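Local coordinates for F1 capsule-anchoring protein (Yersinia pestis, PDB 2XET), which is the outer-membrane usher Caf1A, which probably assembles and secretes F1 capsular antigen, aided by conserved hydrophobic clusters on the surface of its C-terminal domain, at residues A[53-56]-A[60-63]. Numbering follows the deposited sequence.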
ATOM      1  N   VAL A  53      -1.811  -1.646  -6.103  1.00  7.51           N
ATOM      2  CA  VAL A  53      -0.916  -2.739  -5.785  1.00  7.31           C
ATOM      3  C   VAL A  53      -1.125  -3.754  -6.908  1.00  7.60           C
ATOM      4  O   VAL A  53      -2.263  -4.166  -7.165  1.00  7.24           O
ATOM      5  CB  VAL A  53      -1.220  -3.297  -4.383  1.00  8.39           C
ATOM      6  CG1 VAL A  53      -0.256  -4.411  -4.027  1.00  8.06           C
ATOM      7  CG2 VAL A  53      -1.151  -2.156  -3.344  1.00  7.37           C
ATOM      8  N   LYS A  54      -0.052  -4.120  -7.608  1.00  7.20           N
ATOM      9  CA  LYS A  54      -0.203  -4.847  -8.876  1.00  7.75           C
ATOM     10  C   LYS A  54       0.784  -6.015  -9.006  1.00  7.58           C
ATOM     11  O   LYS A  54       1.965  -5.848  -8.685  1.00  8.00           O
ATOM     12  CB  LYS A  54      -0.048  -3.874 -10.053  1.00  8.45           C
ATOM     13  CG  LYS A  54      -0.447  -4.442 -11.432  1.00  8.97           C
ATOM     14  CD  LYS A  54      -0.346  -3.368 -12.508  1.00 10.99           C
ATOM     15  CE  LYS A  54      -0.661  -3.929 -13.893  1.00 17.44           C
ATOM     16  NZ  LYS A  54      -0.474  -2.850 -14.916  1.00 20.70           N
ATOM     17  N   TRP A  55       0.282  -7.179  -9.436  1.00  7.22           N
ATOM     18  CA  TRP A  55       1.130  -8.360  -9.700  1.00  7.99           C
ATOM     19  C   TRP A  55       0.842  -9.007 -11.063  1.00  8.71           C
ATOM     20  O   TRP A  55       1.387 -10.062 -11.381  1.00 10.52           O
ATOM     21  CB  TRP A  55       0.994  -9.413  -8.577  1.00  8.09           C
ATOM     22  CG  TRP A  55      -0.429  -9.774  -8.297  1.00  7.47           C
ATOM     23  CD1 TRP A  55      -1.125 -10.837  -8.810  1.00  8.68           C
ATOM     24  CD2 TRP A  55      -1.341  -9.074  -7.429  1.00  8.17           C
ATOM     25  NE1 TRP A  55      -2.417 -10.819  -8.352  1.00  8.10           N
ATOM     26  CE2 TRP A  55      -2.575  -9.772  -7.481  1.00  8.17           C
ATOM     27  CE3 TRP A  55      -1.241  -7.933  -6.614  1.00  8.98           C
ATOM     28  CZ2 TRP A  55      -3.716  -9.341  -6.771  1.00  8.65           C
ATOM     29  CZ3 TRP A  55      -2.371  -7.523  -5.881  1.00  7.86           C
ATOM     30  CH2 TRP A  55      -3.594  -8.222  -5.982  1.00  7.79           C
ATOM     31  N   GLY A  56      -0.003  -8.365 -11.860  1.00  9.60           N
ATOM     32  CA  GLY A  56      -0.264  -8.816 -13.234  1.00 10.04           C
ATOM     33  C   GLY A  56      -1.166  -7.868 -13.995  1.00 10.80           C
ATOM     34  O   GLY A  56      -1.657  -6.876 -13.457  1.00 10.69           O
ATOM     35  N   ASN A  60      -8.427  -9.191 -11.563  1.00  9.23           N
ATOM     36  CA  ASN A  60      -8.130  -9.780 -10.253  1.00  8.96           C
ATOM     37  C   ASN A  60      -6.633  -9.898  -9.966  1.00  8.10           C
ATOM     38  O   ASN A  60      -6.239 -10.608  -9.038  1.00  8.59           O
ATOM     39  CB  ASN A  60      -8.842 -11.127 -10.064  1.00  9.17           C
ATOM     40  CG  ASN A  60      -9.436 -11.283  -8.670  1.00 12.23           C
ATOM     41  OD1 ASN A  60      -9.995 -10.333  -8.101  1.00 13.70           O
ATOM     42  ND2 ASN A  60      -9.332 -12.488  -8.114  1.00 14.58           N
ATOM     43  N   GLN A  61      -5.817  -9.173 -10.729  1.00  6.71           N
ATOM     44  CA  GLN A  61      -4.354  -9.175 -10.500  1.00  6.75           C
ATOM     45  C   GLN A  61      -3.817  -7.838 -10.013  1.00  7.07           C
ATOM     46  O   GLN A  61      -2.622  -7.565 -10.087  1.00  6.15           O
ATOM     47  CB  GLN A  61      -3.582  -9.703 -11.713  1.00  6.77           C
ATOM     48  CG  GLN A  61      -3.949 -11.130 -12.066  1.00  8.00           C
ATOM     49  CD  GLN A  61      -3.232 -11.662 -13.295  1.00  9.16           C
ATOM     50  OE1 GLN A  61      -2.824 -10.906 -14.175  1.00 10.39           O
ATOM     51  NE2 GLN A  61      -3.099 -12.979 -13.365  1.00 10.84           N
ATOM     52  N   SER A  62      -4.730  -7.007  -9.521  1.00  6.51           N
ATOM     53  CA  SER A  62      -4.339  -5.785  -8.827  1.00  6.82           C
ATOM     54  C   SER A  62      -5.428  -5.450  -7.819  1.00  7.09           C
ATOM     55  O   SER A  62      -6.544  -5.976  -7.875  1.00  5.61           O
ATOM     56  CB  SER A  62      -4.161  -4.630  -9.822  1.00  7.78           C
ATOM     57  OG  SER A  62      -5.417  -4.190 -10.315  1.00  8.21           O
ATOM     58  N   CYS A  63      -5.096  -4.553  -6.905  1.00  6.14           N
ATOM     59  CA  CYS A  63      -6.058  -4.104  -5.891  1.00  7.20           C
ATOM     60  C   CYS A  63      -5.761  -2.661  -5.492  1.00  7.09           C
ATOM     61  O   CYS A  63      -4.648  -2.159  -5.734  1.00  7.74           O
ATOM     62  CB  CYS A  63      -6.086  -5.052  -4.692  1.00  6.91           C
ATOM     63  SG  CYS A  63      -4.487  -5.316  -3.881  1.00 11.52           S
TER
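At the loop end of the hairpin formed by strands 48-54 and 62-68, part of the beta sheet of this PapC-type usher C-terminal domain (transthyretin clan), the two arms are joined by an antiparallel ladder and by an indole packed against the returning backbone. Val53 and Cys63 form a hydrogen-bonded pair: Val53 N donates to Cys63 O and Cys63 N to Val53 O, both at 2.9 Å. Lys54 and Ser62 follow as a non-hydrogen-bonded pair, with Ser62 CA 3.1 Å from Val53 O in a CA-H...O contact. Beyond the regular strands the pairing continues through one carbonyl, Gln61 O, which accepts a straight bond from Trp55 N (3.0 Å, 172°) and a weak, bent one from Gly56 N. The same oxygen lies over the centre of the Trp55 ring, 3.3 Å above its plane, and Ser62 N sits over that face nearer the rim. Trp55 CG stands between its own backbone N and carbonyl carbon (chi1 52°), a torsion that folds the indole across to residues 60-63. Its NE1 end packs against CA and CB of Gln61, while the far rim, CZ3 and CH2, meets Cys63 SG at 3.7 Å; the sulfur lies in the ring plane, an edge-on sulfur-aromatic contact. Gln61 extends past Gly56, its OE1 3.4 Å from Gly56 CA and hydrogen-bonded to Asp58 N, a bond that holds the oxygen end of the amide at the turn. On the Lys54 side of the sheet, Ser62 OG bonds Asn88 ND2. On the other side, Val53 CB touches Cys63 SG, which is joined by a disulfide to Cys85 of the adjacent strand 79-87. Leu8 of strand 2-10 also packs on Val53, and Arg10 and Leu87 touch Trp55, while on the other flank of the hairpin Lys54 bonds through its backbone to Ile21 of strand 21-24.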